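Long-range contacts in oxalate oxidase 1 (Hordeum vulgare, PDB 1FI2), which oxidises oxalate with molecular oxygen to carbon dioxide and hydrogen peroxide at a manganese site, and also has superoxide dismutase activity: residues A93-M98 with E127-P132; C10-D15 with N22-K27; S40-A45 with T57-A62; V77-G82 with H137-V142. All coordinates share one frame; numbering follows the deposited sequence.

Contact 1 (A93-M98 with E127-P132); sequences ATEIGM and ETFVIP. With MN (manganese (II) ion), chain B.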
# COMPACT_ATOMS: atom_id res chain seq x y z
N ALA A 93 12.73 4.49 2.24
CA ALA A 93 13.08 3.16 1.75
C ALA A 93 14.03 2.34 2.62
O ALA A 93 14.87 2.85 3.34
CB ALA A 93 13.75 3.29 0.38
N THR A 94 13.94 1.03 2.39
CA THR A 94 14.87 0.04 2.91
C THR A 94 16.01 -0.08 1.89
O THR A 94 15.78 0.03 0.69
CB THR A 94 14.21 -1.34 3.06
OG1 THR A 94 13.18 -1.30 4.06
CG2 THR A 94 15.22 -2.42 3.46
N GLU A 95 17.23 -0.29 2.37
CA GLU A 95 18.39 -0.46 1.50
C GLU A 95 18.94 -1.87 1.64
O GLU A 95 18.99 -2.44 2.73
CB GLU A 95 19.46 0.57 1.85
CG GLU A 95 20.82 0.42 1.18
CD GLU A 95 21.86 1.36 1.74
OE1 GLU A 95 21.49 2.27 2.51
OE2 GLU A 95 23.06 1.21 1.44
N ILE A 96 19.35 -2.44 0.51
CA ILE A 96 19.94 -3.78 0.49
C ILE A 96 21.19 -3.72 -0.38
O ILE A 96 21.12 -3.28 -1.53
CB ILE A 96 18.90 -4.83 0.06
CG1 ILE A 96 19.44 -6.25 0.24
CG2 ILE A 96 18.41 -4.61 -1.36
CD1 ILE A 96 18.36 -7.31 0.18
N GLY A 97 22.36 -4.03 0.19
CA GLY A 97 23.58 -3.85 -0.58
C GLY A 97 24.58 -4.99 -0.55
O GLY A 97 24.49 -5.92 0.24
N MET A 98 25.56 -4.89 -1.45
CA MET A 98 26.62 -5.88 -1.54
C MET A 98 27.97 -5.17 -1.66
O MET A 98 28.09 -4.23 -2.44
CB MET A 98 26.44 -6.84 -2.73
CG MET A 98 27.55 -7.89 -2.78
SD MET A 98 27.47 -8.98 -4.21
CE MET A 98 26.27 -10.18 -3.65
N GLU A 127 29.72 -10.14 0.26
CA GLU A 127 28.86 -10.20 1.44
C GLU A 127 27.83 -9.08 1.40
O GLU A 127 28.09 -8.01 0.82
CB GLU A 127 29.73 -10.14 2.70
CG GLU A 127 30.80 -11.24 2.73
CD GLU A 127 31.45 -11.35 4.09
OE1 GLU A 127 31.87 -10.32 4.65
OE2 GLU A 127 31.53 -12.48 4.62
N THR A 128 26.66 -9.32 1.97
CA THR A 128 25.56 -8.36 1.90
C THR A 128 25.06 -7.87 3.25
O THR A 128 25.32 -8.45 4.30
CB THR A 128 24.36 -9.00 1.16
OG1 THR A 128 24.04 -10.24 1.81
CG2 THR A 128 24.67 -9.28 -0.31
N PHE A 129 24.30 -6.77 3.19
CA PHE A 129 23.73 -6.13 4.37
C PHE A 129 22.36 -5.54 4.05
O PHE A 129 22.04 -5.27 2.90
CB PHE A 129 24.64 -5.02 4.90
CG PHE A 129 24.95 -3.91 3.94
CD1 PHE A 129 24.11 -2.82 3.81
CD2 PHE A 129 26.11 -3.94 3.18
CE1 PHE A 129 24.41 -1.79 2.93
CE2 PHE A 129 26.42 -2.91 2.30
CZ PHE A 129 25.56 -1.84 2.18
N VAL A 130 21.56 -5.32 5.10
CA VAL A 130 20.24 -4.73 4.90
C VAL A 130 19.98 -3.66 5.94
O VAL A 130 20.28 -3.81 7.13
CB VAL A 130 19.15 -5.81 4.83
CG1 VAL A 130 18.94 -6.50 6.17
CG2 VAL A 130 17.84 -5.23 4.32
N ILE A 131 19.47 -2.51 5.49
CA ILE A 131 19.18 -1.38 6.37
C ILE A 131 17.69 -1.08 6.37
O ILE A 131 17.17 -0.54 5.39
CB ILE A 131 19.84 -0.08 5.86
CG1 ILE A 131 21.27 -0.24 5.38
CG2 ILE A 131 19.73 1.00 6.94
CD1 ILE A 131 22.33 -0.48 6.43
N PRO A 132 16.99 -1.37 7.46
CA PRO A 132 15.57 -1.09 7.55
C PRO A 132 15.25 0.38 7.32
O PRO A 132 15.96 1.30 7.68
CB PRO A 132 15.17 -1.54 8.95
CG PRO A 132 16.26 -2.43 9.42
CD PRO A 132 17.51 -2.00 8.69
MN MN B . 22.41 4.19 3.00
O HOH W 1 17.20 2.45 4.73
O HOH W 2 24.27 2.94 3.08
O HOH W 3 23.13 5.11 0.87
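Glu95 and Ile131 stand opposite each other in two antiparallel strands, their side chains lying alongside and pointing the same way, and the carboxylate of Glu95 goes on to bind manganese. With CG anti to the backbone N (chi1 171°) and the chain extended beyond it, OE1 reaches the metal at 2.2 Å while staying 3.8 Å from Ile131 CG1. His88, His90 and His137 together with waters 2 and 3 complete the metal site. The second oxygen, OE2, accepts a 2.7 Å hydrogen bond from metal-bound water 2 and sits at the edge of the Phe129 ring, in its plane, 3.6 Å from Phe129 CE1. Carboxylate and ring planes are 70° apart. Over one face of that ring lies Gly97 CA, in a CH-pi contact 4.1 Å from the ring centroid; a CB on Gly97 would collide with the ring.

Further out, the backbones fix these positions. Ile131 N donates to Glu95 O (2.8 Å) and Gly97 N to Phe129 O (3.0 Å), each answered by the reciprocal bond. Ile96, Met98, Thr128 and Val130 occupy the other face of this jelly-roll sheet, which runs on into the second subunit through Thr128 and Phe129. The carboxylate is thus steered by an apolar wall and an aromatic edge, one oxygen given to the metal and the other to its water, probably limiting rotation of this oxalate-binding residue.

Contact 2 (C10-D15 with N22-K27); sequences CVADLD and NGHTCK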
# COMPACT_ATOMS: atom_id res chain seq x y z
N CYS A 10 6.57 3.66 -17.64
CA CYS A 10 6.19 5.08 -17.53
C CYS A 10 7.46 5.88 -17.28
O CYS A 10 7.76 6.27 -16.15
CB CYS A 10 5.20 5.22 -16.38
SG CYS A 10 3.89 6.46 -16.53
N VAL A 11 8.28 6.02 -18.33
CA VAL A 11 9.57 6.71 -18.18
C VAL A 11 9.35 8.15 -17.74
O VAL A 11 8.58 8.87 -18.36
CB VAL A 11 10.39 6.65 -19.47
CG1 VAL A 11 11.81 7.17 -19.26
CG2 VAL A 11 10.44 5.23 -20.01
N ALA A 12 10.08 8.57 -16.71
CA ALA A 12 9.93 9.91 -16.18
C ALA A 12 10.26 11.02 -17.17
O ALA A 12 11.28 10.97 -17.86
CB ALA A 12 10.84 10.07 -14.95
N ASP A 13 9.39 12.02 -17.22
CA ASP A 13 9.62 13.19 -18.07
C ASP A 13 10.29 14.19 -17.12
O ASP A 13 9.63 14.70 -16.22
CB ASP A 13 8.34 13.74 -18.66
CG ASP A 13 8.49 15.04 -19.43
OD1 ASP A 13 7.47 15.55 -19.93
OD2 ASP A 13 9.62 15.57 -19.53
N LEU A 14 11.59 14.41 -17.29
CA LEU A 14 12.34 15.26 -16.38
C LEU A 14 12.54 16.69 -16.86
O LEU A 14 13.32 17.41 -16.21
CB LEU A 14 13.71 14.62 -16.09
CG LEU A 14 13.68 13.26 -15.38
CD1 LEU A 14 15.09 12.69 -15.29
CD2 LEU A 14 13.07 13.38 -13.99
N ASP A 15 11.84 17.12 -17.90
CA ASP A 15 12.09 18.51 -18.33
C ASP A 15 11.56 19.44 -17.24
O ASP A 15 10.60 19.18 -16.52
CB ASP A 15 11.64 18.73 -19.75
CG ASP A 15 12.21 20.01 -20.36
OD1 ASP A 15 11.55 21.05 -20.14
OD2 ASP A 15 13.24 20.05 -21.04
N ASN A 22 2.98 13.73 -7.61
CA ASN A 22 3.72 12.80 -6.74
C ASN A 22 4.57 11.92 -7.66
O ASN A 22 4.03 11.27 -8.55
CB ASN A 22 2.77 11.97 -5.91
CG ASN A 22 3.41 11.17 -4.79
OD1 ASN A 22 4.39 11.62 -4.20
ND2 ASN A 22 2.82 10.03 -4.48
N GLY A 23 5.88 11.95 -7.46
CA GLY A 23 6.77 11.21 -8.36
C GLY A 23 6.99 12.09 -9.59
O GLY A 23 7.46 13.24 -9.49
N HIS A 24 6.79 11.56 -10.78
CA HIS A 24 6.99 12.24 -12.05
C HIS A 24 5.94 11.85 -13.09
O HIS A 24 5.51 10.70 -13.19
CB HIS A 24 8.35 11.90 -12.67
CG HIS A 24 9.53 12.37 -11.88
ND1 HIS A 24 9.95 13.68 -11.88
CD2 HIS A 24 10.30 11.72 -10.98
CE1 HIS A 24 10.97 13.81 -11.04
NE2 HIS A 24 11.18 12.64 -10.46
N THR A 25 5.58 12.82 -13.92
CA THR A 25 4.81 12.55 -15.13
C THR A 25 5.71 11.73 -16.06
O THR A 25 6.92 11.70 -15.86
CB THR A 25 4.36 13.84 -15.84
OG1 THR A 25 5.51 14.66 -16.09
CG2 THR A 25 3.38 14.59 -14.97
N CYS A 26 5.11 11.07 -17.04
CA CYS A 26 5.88 10.22 -17.93
C CYS A 26 5.94 10.68 -19.38
O CYS A 26 5.03 11.33 -19.88
CB CYS A 26 5.25 8.81 -17.92
SG CYS A 26 4.80 8.24 -16.28
N LYS A 27 7.01 10.28 -20.06
CA LYS A 27 7.14 10.58 -21.48
C LYS A 27 6.09 9.73 -22.19
O LYS A 27 5.85 8.58 -21.80
CB LYS A 27 8.50 10.14 -22.01
CG LYS A 27 9.72 10.89 -21.51
CD LYS A 27 9.77 12.33 -21.96
CE LYS A 27 9.85 12.49 -23.47
NZ LYS A 27 9.87 13.92 -23.87
O HOH W 4 7.40 6.60 -21.34
O HOH W 5 9.49 15.71 -13.71
O HOH W 6 4.91 15.52 -18.87
O HOH W 7 7.23 14.34 -22.52
O HOH W 8 11.09 15.91 -21.84
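The touching parts of two irregular segments, Cys10 to Leu14 and His24 to Lys27, run 104° apart and meet at a single bridge between Ala12 and Cys26, where Lys27 N donates to Val11 O (2.7 Å) and Asp13 N to Thr25 O (2.8 Å). Next to this bridge the Cys10 SG and Cys26 SG atoms are joined in a 2.0 Å disulfide, whose chi3 of 92° is close to the relaxed right-handed value. Beyond the bridge, Leu14 lays CD2 over one face of the His24 ring, a CH-pi contact 3.9 Å from the ring centroid, while Ala12 CB touches His24 CB. In the plane of the same ring, water 5 links ND1 to Asp13 O.

Asp13 and Lys27 cross at about a right angle. Lys27 CD rests 3.9 Å from Asp13 CB, but the charged ends are joined through water 8, and the salt bridge of Lys27 NZ is with Glu31. Asp13 OD2 accepts from Asp15 N, two residues on (3.2 Å), met on the anti side and out of the carboxylate plane, which makes an Asx turn. Cys10 and Cys26 also pack on Val21 and Ser20 of the third subunit. A disulfide-closed loop of this kind belongs to the N-terminal extension that germins carry ahead of the cupin barrel.

Contact 3 (S40-A45 with T57-A62); sequences SKLTKA and TELDVA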
# COMPACT_ATOMS: atom_id res chain seq x y z
N SER A 40 24.37 2.51 -17.74
CA SER A 40 25.79 2.21 -17.57
C SER A 40 26.43 3.24 -16.65
O SER A 40 27.66 3.29 -16.54
CB SER A 40 26.52 2.22 -18.92
OG SER A 40 26.61 3.56 -19.38
N LYS A 41 25.61 4.01 -15.94
CA LYS A 41 26.12 5.05 -15.06
C LYS A 41 26.90 4.57 -13.84
O LYS A 41 27.68 5.37 -13.30
CB LYS A 41 24.99 6.00 -14.63
CG LYS A 41 24.49 6.88 -15.76
CD LYS A 41 23.41 7.86 -15.33
CE LYS A 41 23.06 8.83 -16.44
NZ LYS A 41 21.99 9.79 -16.05
N LEU A 42 26.79 3.32 -13.42
CA LEU A 42 27.55 2.82 -12.29
C LEU A 42 28.77 2.01 -12.69
O LEU A 42 29.39 1.35 -11.84
CB LEU A 42 26.65 1.98 -11.37
CG LEU A 42 25.36 2.65 -10.89
CD1 LEU A 42 24.59 1.73 -9.94
CD2 LEU A 42 25.63 3.98 -10.21
N THR A 43 29.15 2.04 -13.96
CA THR A 43 30.31 1.29 -14.44
C THR A 43 31.63 1.79 -13.88
O THR A 43 32.54 0.97 -13.72
CB THR A 43 30.44 1.27 -15.97
OG1 THR A 43 30.47 2.62 -16.48
CG2 THR A 43 29.31 0.51 -16.63
N LYS A 44 31.78 3.09 -13.65
CA LYS A 44 33.05 3.64 -13.19
C LYS A 44 33.02 4.14 -11.75
O LYS A 44 31.99 4.53 -11.21
CB LYS A 44 33.52 4.77 -14.11
CG LYS A 44 33.68 4.36 -15.57
CD LYS A 44 34.21 5.49 -16.43
CE LYS A 44 34.35 5.04 -17.88
NZ LYS A 44 34.97 6.08 -18.74
N ALA A 45 34.20 4.13 -11.13
CA ALA A 45 34.34 4.58 -9.75
C ALA A 45 34.22 6.09 -9.64
O ALA A 45 34.66 6.83 -10.52
CB ALA A 45 35.68 4.12 -9.19
N THR A 57 27.61 7.69 -6.31
CA THR A 57 27.14 7.82 -7.69
C THR A 57 25.68 7.36 -7.68
O THR A 57 25.41 6.19 -7.46
CB THR A 57 27.96 7.00 -8.68
OG1 THR A 57 29.34 7.42 -8.65
CG2 THR A 57 27.46 7.17 -10.11
N GLU A 58 24.77 8.32 -7.80
CA GLU A 58 23.35 8.01 -7.67
C GLU A 58 22.72 7.42 -8.93
O GLU A 58 23.02 7.81 -10.05
CB GLU A 58 22.57 9.28 -7.27
CG GLU A 58 23.07 9.95 -6.01
CD GLU A 58 22.04 10.84 -5.35
OE1 GLU A 58 21.42 10.41 -4.35
OE2 GLU A 58 21.84 11.97 -5.83
N LEU A 59 21.76 6.52 -8.70
CA LEU A 59 21.00 5.95 -9.81
C LEU A 59 19.52 5.87 -9.44
O LEU A 59 18.86 4.84 -9.53
CB LEU A 59 21.56 4.61 -10.26
CG LEU A 59 21.29 4.21 -11.71
CD1 LEU A 59 21.81 5.25 -12.69
CD2 LEU A 59 21.89 2.85 -12.03
N ASP A 60 19.04 7.01 -8.94
CA ASP A 60 17.63 7.15 -8.58
C ASP A 60 16.89 7.60 -9.83
O ASP A 60 17.51 7.75 -10.90
CB ASP A 60 17.43 8.10 -7.41
CG ASP A 60 18.00 9.48 -7.55
OD1 ASP A 60 17.75 10.32 -6.65
OD2 ASP A 60 18.70 9.78 -8.54
N VAL A 61 15.60 7.90 -9.74
CA VAL A 61 14.81 8.28 -10.91
C VAL A 61 15.29 9.52 -11.63
O VAL A 61 15.16 9.60 -12.86
CB VAL A 61 13.32 8.40 -10.53
CG1 VAL A 61 13.06 9.62 -9.66
CG2 VAL A 61 12.44 8.40 -11.77
N ALA A 62 15.96 10.46 -10.97
CA ALA A 62 16.53 11.63 -11.64
C ALA A 62 17.67 11.25 -12.57
O ALA A 62 17.91 11.94 -13.57
CB ALA A 62 17.00 12.63 -10.59
O HOH W 9 30.91 7.22 -10.93
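A type I beta turn, Ser40 to Thr43, presses Lys41 and Leu42 at its two central positions against Thr57 and Leu59 at the end of strand 54-59. Leu42 does most of the work. Its CG is anti to the carbonyl carbon (chi1 -54°), and the fork beyond spreads over both partners: CD1 meets Leu59 CD2 at 3.6 Å, and CD2 slides past Thr57, coming 3.7 Å from Thr57 CG2 and 3.5 Å from Thr57 O. Lys41 adds its aliphatic part, with CB 3.8 Å from Leu59 CD1, before the extended chain carries NZ to a salt bridge with Glu63.

Strand 54-59 is an outermost strand, within this chain, of one of the two jelly-roll sheets, and the turn lies beside it at the junction with the second subunit, where Met98 and Thr128 of that subunit pack on Leu42 and Leu59. With an alanine at Leu42 both methyl branches are gone, and Leu59 CD2 and Thr57 CG2 would probably face a gap, as would Met98 of the second subunit.

The turn itself is doubly tied: Ser40 O accepts from Thr43 N and, nearly head-on, from Thr43 OG1 at 2.9 Å. No direct hydrogen bond joins the segments, but water 9 donates to both Thr57 OG1 (2.8 Å) and Lys44 O (2.9 Å), and Leu42 O accepts from Arg76 of the neighbouring strand.

Contact 4 (V77-G82 with H137-V142); sequences VDFAPG and HFQFNV. With MN (manganese (II) ion), chain B.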
# COMPACT_ATOMS: atom_id res chain seq x y z
N VAL A 77 28.75 3.35 -4.13
CA VAL A 77 29.55 4.20 -3.24
C VAL A 77 31.00 3.69 -3.24
O VAL A 77 31.25 2.51 -3.03
CB VAL A 77 29.04 4.27 -1.79
CG1 VAL A 77 29.81 5.32 -1.00
CG2 VAL A 77 27.55 4.58 -1.70
N ASP A 78 31.93 4.60 -3.52
CA ASP A 78 33.35 4.28 -3.53
C ASP A 78 34.03 4.95 -2.34
O ASP A 78 33.62 6.04 -1.93
CB ASP A 78 34.02 4.75 -4.83
CG ASP A 78 33.55 3.96 -6.03
OD1 ASP A 78 34.06 2.84 -6.25
OD2 ASP A 78 32.66 4.46 -6.75
N PHE A 79 35.00 4.27 -1.72
CA PHE A 79 35.63 4.76 -0.52
C PHE A 79 37.16 4.73 -0.54
O PHE A 79 37.75 3.66 -0.70
CB PHE A 79 35.23 3.90 0.69
CG PHE A 79 33.79 3.68 1.03
CD1 PHE A 79 33.20 4.37 2.08
CD2 PHE A 79 33.02 2.76 0.32
CE1 PHE A 79 31.87 4.15 2.40
CE2 PHE A 79 31.70 2.55 0.63
CZ PHE A 79 31.12 3.25 1.67
N ALA A 80 37.78 5.87 -0.23
CA ALA A 80 39.24 5.90 -0.07
C ALA A 80 39.53 5.23 1.27
O ALA A 80 38.62 5.11 2.10
CB ALA A 80 39.73 7.34 -0.05
N PRO A 81 40.75 4.76 1.49
CA PRO A 81 41.12 4.15 2.76
C PRO A 81 40.84 5.09 3.92
O PRO A 81 41.28 6.24 3.93
CB PRO A 81 42.59 3.84 2.61
CG PRO A 81 42.92 3.95 1.17
CD PRO A 81 41.88 4.85 0.55
N GLY A 82 40.04 4.65 4.89
CA GLY A 82 39.67 5.45 6.05
C GLY A 82 38.50 6.40 5.80
O GLY A 82 38.14 7.20 6.66
N HIS A 137 22.43 4.83 9.78
CA HIS A 137 23.45 3.83 9.44
C HIS A 137 24.67 4.50 8.81
O HIS A 137 24.60 5.67 8.42
CB HIS A 137 22.86 2.77 8.51
CG HIS A 137 22.32 3.28 7.22
ND1 HIS A 137 21.19 4.08 7.17
CD2 HIS A 137 22.71 3.13 5.93
CE1 HIS A 137 20.92 4.38 5.92
NE2 HIS A 137 21.83 3.83 5.13
N PHE A 138 25.78 3.78 8.72
CA PHE A 138 27.00 4.32 8.14
C PHE A 138 27.91 3.21 7.63
O PHE A 138 27.69 2.04 7.94
CB PHE A 138 27.78 5.10 9.22
CG PHE A 138 28.24 4.25 10.38
CD1 PHE A 138 29.45 3.57 10.34
CD2 PHE A 138 27.47 4.15 11.53
CE1 PHE A 138 29.87 2.80 11.40
CE2 PHE A 138 27.89 3.38 12.60
CZ PHE A 138 29.09 2.69 12.54
N GLN A 139 28.93 3.58 6.87
CA GLN A 139 29.94 2.65 6.37
C GLN A 139 31.31 3.32 6.55
O GLN A 139 31.43 4.53 6.38
CB GLN A 139 29.77 2.21 4.93
CG GLN A 139 28.60 1.29 4.63
CD GLN A 139 27.36 2.09 4.27
OE1 GLN A 139 27.46 3.17 3.68
NE2 GLN A 139 26.18 1.59 4.62
N PHE A 140 32.31 2.54 6.93
CA PHE A 140 33.66 3.06 7.15
C PHE A 140 34.69 2.11 6.55
O PHE A 140 34.67 0.91 6.86
CB PHE A 140 33.86 3.25 8.66
CG PHE A 140 35.16 3.84 9.11
CD1 PHE A 140 35.40 5.19 9.01
CD2 PHE A 140 36.13 3.04 9.70
CE1 PHE A 140 36.59 5.75 9.44
CE2 PHE A 140 37.32 3.59 10.14
CZ PHE A 140 37.55 4.94 10.01
N ASN A 141 35.57 2.60 5.68
CA ASN A 141 36.57 1.74 5.05
C ASN A 141 37.72 1.43 6.00
O ASN A 141 38.57 2.29 6.26
CB ASN A 141 37.08 2.40 3.76
CG ASN A 141 38.04 1.52 2.97
OD1 ASN A 141 38.34 0.40 3.38
ND2 ASN A 141 38.52 2.02 1.84
N VAL A 142 37.79 0.18 6.45
CA VAL A 142 38.81 -0.23 7.42
C VAL A 142 39.99 -0.93 6.76
O VAL A 142 40.92 -1.34 7.46
CB VAL A 142 38.24 -1.15 8.52
CG1 VAL A 142 37.16 -0.43 9.32
CG2 VAL A 142 37.70 -2.44 7.92
MN MN B . 22.41 4.19 3.00
O HOH W 2 24.27 2.94 3.08
O HOH W 3 23.13 5.11 0.87
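Asn141 reaches across from strand 137-141 to the end of strand 73-79, where it meets Phe79, Ala80 and Pro81. CB packs beside Phe79 CB and lies 3.5 Å from Ala80 O. CG, anti to the backbone N (chi1 -175°), comes next to Pro81 CA. At the tip, ND2 makes two weak hydrogen bonds, to Phe79 O and to Ala80 O, each 3.1 Å long and well bent; a further acceptor is Thr145 O. OD1 takes the N-H of Gly143. The Asn141 backbone O in turn receives a weak bond from Gly82 N (3.1 Å), where a positive phi suits glycine.

Deeper between the two sheets of the jelly roll, the Phe79 ring crosses Gln139 obliquely, CZ 3.7 Å from Gln139 CB, the ring and amide planes 77° apart. With an alanine in place of Phe79 the ring is gone, and Gln139 CB would probably be left beside a gap between the sheets, its amide held still by its polar bonds. Bent at chi2, Gln139 donates from NE2 to water 2 (2.8 Å), while OE1 accepts from Asn85, an oxalate-binding residue. Water 2 is a manganese ligand, as is His137 NE2 at 2.2 Å. The contact therefore moves from weak amide-to-carbonyl bonds at the strand ends, through an aromatic prop, to a second-shell amide that probably helps orient the metal-bound water.

Contacts 1 and 4 share the manganese and waters 2 and 3: Glu95 and His137 bind the ion from strands of the two different sheets, so the metal ties the sheets together inside the barrel. Contact 1 is buried and built on regular strand pairing, whereas contact 4 spans the gap between sheets and ends in partly exposed turns. Contact 3 lies about 17 Å from contact 1, centre to centre, and reaches the same sheet through strand 54-59; both touch the second subunit, but its chemistry is largely apolar with a water bridge. Contact 2, outermost and lacking regular structure, relies on a disulfide and waters, and meets contact 3 through Val61 and Ala62.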